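Local coordinates for protein acyl-CoA hydrolase (Bacillus halodurans, PDB 1VPM) that probably hydrolyses long-chain fatty acyl-CoA thioesters and carries bound coenzyme A in a hotdog-fold subunit of a six-chain assembly, at residues Thr27-Pro32 and Ala80-Ala85; Ile50-Ala55 and Thr120-Met126; Gly90-His94 and Leu151-Pro156. One frame throughout, in Å; residues are numbered along the deposited sequence.

Interaction 1: residues Thr27-Pro32 and Ala80-Ala85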
# COMPACT_ATOMS: atom_id res chain seq x y z
N THR A 27 -12.18 9.93 -8.31
CA THR A 27 -12.45 10.47 -6.98
C THR A 27 -11.69 9.63 -5.97
O THR A 27 -11.68 8.41 -6.09
CB THR A 27 -13.94 10.33 -6.63
OG1 THR A 27 -14.73 10.83 -7.72
CG2 THR A 27 -14.29 11.12 -5.34
N ARG A 28 -11.07 10.27 -4.99
CA ARG A 28 -10.27 9.54 -3.99
C ARG A 28 -10.58 10.10 -2.61
O ARG A 28 -10.67 11.30 -2.43
CB ARG A 28 -8.77 9.83 -4.24
CG ARG A 28 -8.22 9.52 -5.62
CD ARG A 28 -8.52 8.11 -6.00
NE ARG A 28 -7.64 7.20 -5.29
CZ ARG A 28 -6.61 6.58 -5.85
NH1 ARG A 28 -6.30 6.74 -7.15
NH2 ARG A 28 -5.87 5.78 -5.09
N LEU A 29 -10.67 9.23 -1.65
CA LEU A 29 -10.85 9.63 -0.28
C LEU A 29 -9.49 10.01 0.28
O LEU A 29 -8.51 9.27 0.08
CB LEU A 29 -11.42 8.44 0.46
CG LEU A 29 -11.95 8.65 1.87
CD1 LEU A 29 -12.94 9.79 1.94
CD2 LEU A 29 -12.59 7.37 2.35
N VAL A 30 -9.42 11.09 1.04
CA VAL A 30 -8.15 11.49 1.70
C VAL A 30 -8.09 10.79 3.05
O VAL A 30 -9.00 10.93 3.93
CB VAL A 30 -8.04 12.98 1.89
CG1 VAL A 30 -6.71 13.34 2.57
CG2 VAL A 30 -8.12 13.68 0.54
N LEU A 31 -7.05 9.96 3.26
CA LEU A 31 -6.94 9.24 4.48
C LEU A 31 -5.66 9.56 5.25
O LEU A 31 -4.77 10.14 4.69
CB LEU A 31 -6.98 7.76 4.18
CG LEU A 31 -8.41 7.36 3.72
CD1 LEU A 31 -8.37 6.01 3.14
CD2 LEU A 31 -9.46 7.42 4.82
N PRO A 32 -5.59 9.18 6.54
CA PRO A 32 -4.41 9.54 7.38
C PRO A 32 -3.01 9.25 6.83
O PRO A 32 -2.12 10.07 7.01
CB PRO A 32 -4.70 8.83 8.69
CG PRO A 32 -6.22 8.81 8.75
CD PRO A 32 -6.61 8.47 7.35
N ALA A 80 -6.37 19.82 1.03
CA ALA A 80 -7.43 18.95 1.31
C ALA A 80 -6.96 18.28 2.59
O ALA A 80 -5.76 18.24 2.88
CB ALA A 80 -7.62 17.97 0.18
N THR A 81 -7.90 17.81 3.35
CA THR A 81 -7.66 17.21 4.64
C THR A 81 -8.41 15.92 4.77
O THR A 81 -9.24 15.58 3.93
CB THR A 81 -8.07 18.19 5.78
OG1 THR A 81 -9.50 18.30 5.81
CG2 THR A 81 -7.50 19.55 5.50
N VAL A 82 -8.14 15.18 5.83
CA VAL A 82 -8.70 13.86 6.04
C VAL A 82 -10.24 13.71 5.95
O VAL A 82 -11.00 14.45 6.58
CB VAL A 82 -8.17 13.25 7.34
CG1 VAL A 82 -8.82 11.92 7.64
CG2 VAL A 82 -6.68 13.07 7.25
N GLY A 83 -10.68 12.74 5.14
CA GLY A 83 -12.08 12.39 5.03
C GLY A 83 -12.75 13.21 3.96
O GLY A 83 -13.90 12.90 3.58
N ASP A 84 -12.05 14.25 3.49
CA ASP A 84 -12.42 14.95 2.28
C ASP A 84 -12.24 14.04 1.12
O ASP A 84 -11.58 13.00 1.19
CB ASP A 84 -11.55 16.17 2.00
CG ASP A 84 -11.78 17.30 2.92
OD1 ASP A 84 -12.79 17.26 3.67
OD2 ASP A 84 -10.96 18.27 2.85
N ALA A 85 -12.82 14.46 0.02
CA ALA A 85 -12.61 13.68 -1.18
C ALA A 85 -11.93 14.61 -2.17
O ALA A 85 -12.24 15.83 -2.26
CB ALA A 85 -13.88 13.23 -1.76

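Interaction 2: residues Ile50-Ala55 and Thr120-Met126. With COA (coenzyme A), chain D.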
# COMPACT_ATOMS: atom_id res chain seq x y z
N ILE A 50 -2.67 13.10 -10.06
CA ILE A 50 -2.69 13.87 -11.30
C ILE A 50 -2.06 13.06 -12.46
O ILE A 50 -2.63 12.96 -13.54
CB ILE A 50 -1.95 15.21 -11.12
CG1 ILE A 50 -2.78 16.22 -10.33
CG2 ILE A 50 -1.55 15.86 -12.46
CD1 ILE A 50 -2.00 17.36 -9.84
N ASP A 51 -0.90 12.45 -12.22
CA ASP A 51 -0.26 11.63 -13.27
C ASP A 51 -1.10 10.40 -13.56
O ASP A 51 -1.19 10.00 -14.72
CB ASP A 51 1.12 11.20 -12.84
CG ASP A 51 1.88 10.54 -13.96
OD1 ASP A 51 2.30 11.34 -14.85
OD2 ASP A 51 2.06 9.28 -13.94
N GLU A 52 -1.72 9.79 -12.56
CA GLU A 52 -2.54 8.59 -12.76
C GLU A 52 -3.66 8.90 -13.72
O GLU A 52 -3.93 8.13 -14.67
CB GLU A 52 -3.11 8.11 -11.41
CG GLU A 52 -3.79 6.79 -11.44
CD GLU A 52 -4.37 6.38 -10.08
OE1 GLU A 52 -3.74 6.68 -9.03
OE2 GLU A 52 -5.46 5.78 -10.11
N ILE A 53 -4.34 10.02 -13.48
CA ILE A 53 -5.49 10.36 -14.32
C ILE A 53 -4.97 10.78 -15.70
O ILE A 53 -5.59 10.50 -16.72
CB ILE A 53 -6.45 11.36 -13.68
CG1 ILE A 53 -7.80 11.37 -14.42
CG2 ILE A 53 -5.93 12.66 -13.57
CD1 ILE A 53 -8.88 12.06 -13.69
N ALA A 54 -3.83 11.41 -15.77
CA ALA A 54 -3.29 11.78 -17.06
C ALA A 54 -2.92 10.60 -17.92
O ALA A 54 -3.11 10.64 -19.14
CB ALA A 54 -2.12 12.73 -16.89
N ALA A 55 -2.33 9.59 -17.32
CA ALA A 55 -1.98 8.33 -17.98
C ALA A 55 -3.23 7.67 -18.52
O ALA A 55 -3.24 7.22 -19.67
CB ALA A 55 -1.28 7.41 -17.05
N THR A 120 -5.90 22.50 -7.53
CA THR A 120 -4.92 22.92 -8.51
C THR A 120 -5.34 22.49 -9.91
O THR A 120 -6.34 21.82 -10.12
CB THR A 120 -3.56 22.31 -8.19
OG1 THR A 120 -2.50 22.99 -8.94
CG2 THR A 120 -3.61 20.85 -8.46
N GLU A 121 -4.60 23.01 -10.88
CA GLU A 121 -4.71 22.67 -12.29
C GLU A 121 -3.33 22.47 -12.85
O GLU A 121 -2.38 23.16 -12.44
CB GLU A 121 -5.38 23.81 -13.06
CG GLU A 121 -6.78 24.17 -12.63
CD GLU A 121 -7.31 25.39 -13.35
OE1 GLU A 121 -6.81 26.48 -13.01
OE2 GLU A 121 -8.22 25.25 -14.19
N SER A 122 -3.19 21.62 -13.84
CA SER A 122 -1.89 21.38 -14.39
C SER A 122 -2.00 20.88 -15.84
O SER A 122 -3.04 20.47 -16.28
CB SER A 122 -1.19 20.40 -13.42
OG SER A 122 -0.92 19.14 -13.95
N PHE A 123 -0.93 21.07 -16.59
CA PHE A 123 -0.74 20.40 -17.89
C PHE A 123 0.43 19.43 -17.83
O PHE A 123 1.45 19.70 -17.17
CB PHE A 123 -0.38 21.41 -18.96
CG PHE A 123 -1.46 22.41 -19.26
CD1 PHE A 123 -2.53 22.06 -20.09
CD2 PHE A 123 -1.37 23.70 -18.81
CE1 PHE A 123 -3.54 23.00 -20.40
CE2 PHE A 123 -2.35 24.60 -19.10
CZ PHE A 123 -3.44 24.24 -19.91
N LEU A 124 0.23 18.24 -18.42
CA LEU A 124 1.26 17.29 -18.59
C LEU A 124 1.48 16.97 -20.06
O LEU A 124 0.60 17.18 -20.92
CB LEU A 124 0.90 16.01 -17.87
CG LEU A 124 0.75 16.05 -16.36
CD1 LEU A 124 -0.65 16.50 -15.99
CD2 LEU A 124 1.02 14.66 -15.70
N THR A 125 2.65 16.44 -20.35
CA THR A 125 2.95 15.96 -21.69
C THR A 125 3.15 14.45 -21.59
O THR A 125 4.12 13.97 -20.96
CB THR A 125 4.18 16.64 -22.29
OG1 THR A 125 3.96 18.06 -22.44
CG2 THR A 125 4.46 16.07 -23.69
N MSE A 126 2.27 13.72 -22.29
CA MSE A 126 2.30 12.27 -22.30
C MSE A 126 2.73 11.82 -23.69
O MSE A 126 2.34 12.43 -24.65
CB MSE A 126 0.90 11.71 -22.01
CG MSE A 126 0.20 12.24 -20.76
SE MSE A 126 1.34 11.95 -19.11
CE MSE A 126 1.23 10.06 -19.16
N1A COA D . 8.34 17.93 -22.23
C2A COA D . 7.37 17.98 -23.18
N3A COA D . 7.51 17.21 -24.35
C4A COA D . 8.59 16.40 -24.51
C5A COA D . 9.60 16.35 -23.53
C6A COA D . 9.48 17.13 -22.38
N6A COA D . 10.51 17.18 -21.51
N7A COA D . 10.57 15.49 -23.97
C8A COA D . 10.19 15.00 -25.19
N9A COA D . 8.98 15.56 -25.53
C1B COA D . 8.15 15.17 -26.64
C2B COA D . 8.81 15.55 -27.95
O2B COA D . 8.64 16.92 -28.21
C3B COA D . 8.08 14.64 -28.92
O3B COA D . 6.94 15.35 -29.35
P3B COA D . 6.22 15.13 -30.76
O7A COA D . 6.77 16.11 -31.72
O8A COA D . 4.76 15.35 -30.70
O9A COA D . 6.41 13.69 -31.13
C4B COA D . 7.79 13.40 -28.07
O4B COA D . 8.09 13.77 -26.72
C5B COA D . 8.66 12.18 -28.41
O5B COA D . 10.02 12.56 -28.28
P1A COA D . 11.17 12.25 -29.41
O1A COA D . 12.12 13.43 -29.47
O2A COA D . 10.56 11.87 -30.74
O3A COA D . 11.93 10.92 -28.90
P2A COA D . 12.72 10.69 -27.50
O4A COA D . 13.57 11.91 -27.19
O5A COA D . 13.46 9.37 -27.64
O6A COA D . 11.57 10.49 -26.36
CBP COA D . 10.85 10.83 -24.11
CCP COA D . 11.25 11.50 -25.42
CDP COA D . 10.06 11.82 -23.24
CEP COA D . 9.95 9.64 -24.47
CAP COA D . 12.14 10.37 -23.37
OAP COA D . 13.08 11.39 -23.08
C9P COA D . 11.76 9.62 -22.10
O9P COA D . 11.39 8.27 -22.25
N8P COA D . 11.76 10.22 -20.90
C7P COA D . 11.37 9.41 -19.77
C6P COA D . 9.85 9.25 -19.68
C5P COA D . 9.46 8.46 -18.44
O5P COA D . 9.82 7.27 -18.35
N4P COA D . 8.77 9.10 -17.49
C3P COA D . 8.31 8.42 -16.31
C2P COA D . 9.12 8.60 -15.03
S1P COA D . 10.96 8.54 -15.05

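Interaction 3: residues Gly90-His94 and Leu151-Pro156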
# COMPACT_ATOMS: atom_id res chain seq x y z
N GLY A 90 -9.39 14.90 -16.19
CA GLY A 90 -8.36 15.06 -17.17
C GLY A 90 -8.93 14.92 -18.58
O GLY A 90 -9.91 14.17 -18.78
N PHE A 91 -8.34 15.65 -19.50
CA PHE A 91 -8.58 15.43 -20.93
C PHE A 91 -7.45 15.93 -21.78
O PHE A 91 -6.70 16.82 -21.40
CB PHE A 91 -9.92 16.03 -21.36
CG PHE A 91 -10.14 17.43 -20.93
CD1 PHE A 91 -10.77 17.72 -19.72
CD2 PHE A 91 -9.82 18.48 -21.76
CE1 PHE A 91 -11.03 19.02 -19.36
CE2 PHE A 91 -10.09 19.78 -21.41
CZ PHE A 91 -10.71 20.04 -20.20
N VAL A 92 -7.32 15.30 -22.95
CA VAL A 92 -6.33 15.68 -23.94
C VAL A 92 -6.81 16.98 -24.55
O VAL A 92 -7.94 17.08 -25.02
CB VAL A 92 -6.16 14.58 -25.03
CG1 VAL A 92 -5.26 15.06 -26.13
CG2 VAL A 92 -5.60 13.35 -24.43
N THR A 93 -5.91 17.97 -24.61
CA THR A 93 -6.24 19.29 -25.10
C THR A 93 -5.63 19.57 -26.45
O THR A 93 -6.14 20.40 -27.18
CB THR A 93 -5.70 20.39 -24.16
OG1 THR A 93 -4.34 20.15 -23.86
CG2 THR A 93 -6.46 20.38 -22.91
N HIS A 94 -4.57 18.84 -26.80
CA HIS A 94 -3.79 19.11 -28.05
C HIS A 94 -2.78 17.99 -28.22
O HIS A 94 -2.40 17.35 -27.28
CB HIS A 94 -3.03 20.46 -27.96
CG HIS A 94 -2.47 20.96 -29.27
ND1 HIS A 94 -1.12 20.92 -29.58
CD2 HIS A 94 -3.06 21.64 -30.29
CE1 HIS A 94 -0.92 21.49 -30.75
NE2 HIS A 94 -2.07 21.93 -31.21
N LEU A 151 -8.21 26.05 -24.99
CA LEU A 151 -7.02 25.30 -24.59
C LEU A 151 -6.26 24.80 -25.83
O LEU A 151 -5.04 24.81 -25.83
CB LEU A 151 -7.36 24.20 -23.63
CG LEU A 151 -7.89 24.67 -22.27
CD1 LEU A 151 -8.19 23.52 -21.31
CD2 LEU A 151 -6.96 25.66 -21.61
N TYR A 152 -6.98 24.32 -26.84
CA TYR A 152 -6.36 23.91 -28.10
C TYR A 152 -5.63 25.09 -28.78
O TYR A 152 -4.50 24.95 -29.24
CB TYR A 152 -7.43 23.22 -28.97
CG TYR A 152 -6.96 22.65 -30.28
CD1 TYR A 152 -6.81 23.47 -31.37
CD2 TYR A 152 -6.69 21.30 -30.43
CE1 TYR A 152 -6.40 22.97 -32.57
CE2 TYR A 152 -6.29 20.78 -31.65
CZ TYR A 152 -6.14 21.64 -32.71
OH TYR A 152 -5.75 21.17 -33.92
N GLU A 153 -6.27 26.25 -28.83
CA GLU A 153 -5.70 27.42 -29.48
C GLU A 153 -4.39 27.86 -28.81
O GLU A 153 -3.46 28.38 -29.50
CB GLU A 153 -6.67 28.60 -29.43
CG GLU A 153 -7.84 28.52 -30.41
N THR A 154 -4.32 27.69 -27.50
CA THR A 154 -3.21 28.18 -26.69
C THR A 154 -2.12 27.14 -26.44
O THR A 154 -1.10 27.47 -25.86
CB THR A 154 -3.70 28.77 -25.34
OG1 THR A 154 -4.55 27.82 -24.66
CG2 THR A 154 -4.45 30.10 -25.62
N ALA A 155 -2.31 25.90 -26.93
CA ALA A 155 -1.40 24.81 -26.67
C ALA A 155 -0.04 25.02 -27.40
O ALA A 155 0.99 24.76 -26.78
CB ALA A 155 -2.01 23.53 -27.10
N PRO A 156 -0.04 25.46 -28.67
CA PRO A 156 1.27 25.67 -29.32
C PRO A 156 2.24 26.58 -28.56
O PRO A 156 3.43 26.26 -28.45
CB PRO A 156 0.86 26.27 -30.68
CG PRO A 156 -0.45 25.56 -30.95
CD PRO A 156 -1.13 25.74 -29.64

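Interaction 1: residues Thr27-Pro32 and Ala80-Ala85
Gly-83 N donates to Val-30 O at 2.8 Å, approaching 23° out of the plane of that carbonyl. In return Val-30 N donates to Asp-84 O at 2.9 Å, an almost straight bond of 167° at the hydrogen, which engages both backbone polar groups of Val-30 with one turn. The side chain leans the same way: Val-30 CB lies 3.5 Å from Thr-81 O, and with CG1 anti to the backbone N (chi1 -180°) that methyl stays beside Thr-81 O while CG2 rests near Asp-84 O and 4.3 Å from Ala-80 CB. With an alanine here both methyls would go, which would probably open a gap beside Thr-81 O and Ala-80 CB. Two residues on, Pro-32 CD meets Val-82 CG1 at 4.1 Å, the two side chains crossing at about a right angle, and Val-82 also packs on His-37 of a third subunit. Leu-29 CD1 sits equally close, 3.6 Å, to Gly-83 O and Asp-84 O. Val-82 to Asp-84 were modelled in two conformers; their contacts here are those of one. The turn is braced from within: Thr-81 N meets Asp-84 OD2 at 3.1 Å from above the carboxylate plane, and Thr-81 OG1 adds a weak bond. Leu-29 and Ala-85 form an antiparallel non-hydrogen-bonded pair, and Ala-85 CA makes a CH...O contact with Arg-28 O. Residues Thr-81 to Asp-84 form a type II beta turn, with glycine at the positive-phi third position, leading into strand 85-95 beside strand 24-29, the outermost of this chain's part of the hotdog-fold sheet.

Interaction 2: residues Ile50-Ala55 and Thr120-Met126
Thr-120 CG2 opens the contact, meeting Ile-50 CD1 at 4.1 Å with the two side chains at about a right angle; the threonine hydroxyl instead bonds Asp-75 O. Ser-122 likewise points toward the helix, whereas Glu-121 and Phe-123 on either side of it turn away, and its OG lies 3.7 Å from Ile-50 CG2, a plain van der Waals approach. Leu-124 is the central wedge. Its CD1 touches Ile-50 CG2 at 3.7 Å, while its CD2 reaches Ala-54 CB at 3.9 Å and also lies 3.7 Å from Asp-51 OD1. Because Ile-50 CG2 is anti to its backbone N, this one methyl serves both Ser-122 and Leu-124. Asp-51 OD1 is hydrogen-bonded to Thr-68 OG1, in the coenzyme A site, and OD2 has a weak bond to Gly-44 N of a fifth subunit, so the leucine methyl packs against a carboxylate that has polar partners elsewhere. Thr-125 faces the ligand: its CG2 stands 3.3 Å from N3A of the coenzyme A adenine, with C2A nearly as close. Met-126, present as selenomethionine, has a chain bent at chi2 and chi3 (-56° and -66°), which folds the tip under the helix; SE rests against Ala-54 CB, and CE lies 3.8 Å from Ala-55 CA. The axes of 50-55 and 120-126 cross at -51° and come within 9.7 Å. Helix 43-62 thus lies along one face of the curved antiparallel sheet, as in hotdog folds, over strand 116-129, which is flanked by strands 99-109 and 65-75.

Interaction 3: residues Gly90-His94 and Leu151-Pro156
His-94 and Tyr-152 bring the backbones closest, CA to CA 5.4 Å, where strand 90-94 passes under helix 151-156 with their axes 57° apart and 7.0 Å from each other at the nearest point. Thr-93 departs from extended geometry, and both it and His-94 share backbone bonds with Glu-101, consistent with a classic beta bulge; two successive side chains consequently face the helix. The helix is itself irregular, kinked at Pro-156, whose nitrogen has no hydrogen to give to the preceding turn. The His-94 ring lies at the centre of the contact. With CG anti to the backbone N (chi1 -167°), it enters between Tyr-152 and the Ala-155/Pro-156 corner. It presents an edge to the tyrosine face in a T-shaped pair, planes at 66° and centroids of the His-94 and Tyr-152 rings 4.8 Å apart, with CD2 as the leading atom. Ala-155 CB lies over a face of the same imidazole in a CH-pi contact, 3.8 Å from its centroid, and is only 3.3 Å from His-94 CB, a tight fit. Pro-156 adds CG at 4.0 Å from His-94 NE2. The tyrosine ring has a second neighbour, Thr-93 O, which sits near its plane at the edge, 3.4 Å from Tyr-152 CD2. Leu-151 CD1 reaches back along the strand, to Thr-93 CG2 at 3.9 Å and to Phe-91 CE2. Thr-93 OG1 is hydrogen-bonded to Glu-101 OE1 on the neighbouring strand 99-109. Helix 146-166 therefore packs on strand 85-95 and on 99-109 beside it, with Tyr-152 also touching Val-141 of strand 140-142, while Val-92 of the strand touches helix 43-62.

All three contacts reach one antiparallel sheet. Interactions 1 and 2, with centres 19 Å apart, are joined by a salt bridge from Arg-28 NH1 to Glu-52 OE1 at 3.2 Å. Interactions 2 and 3 lie closer, centres 12 Å apart, and touch through Ile-53 CD1 and Gly-90 N (3.8 Å) and through Phe-123 CZ and Leu-151 CD2 (4.2 Å). Interactions 1 and 3, on opposite sides of the chain's centre, do not touch; their centres are 29 Å apart. Interaction 2 supplies Thr-125 to a coenzyme A pocket; the His-94 side chain lies about 8 Å from that coenzyme A, whereas the Ala-80 side chain lies about 5 Å from a different one.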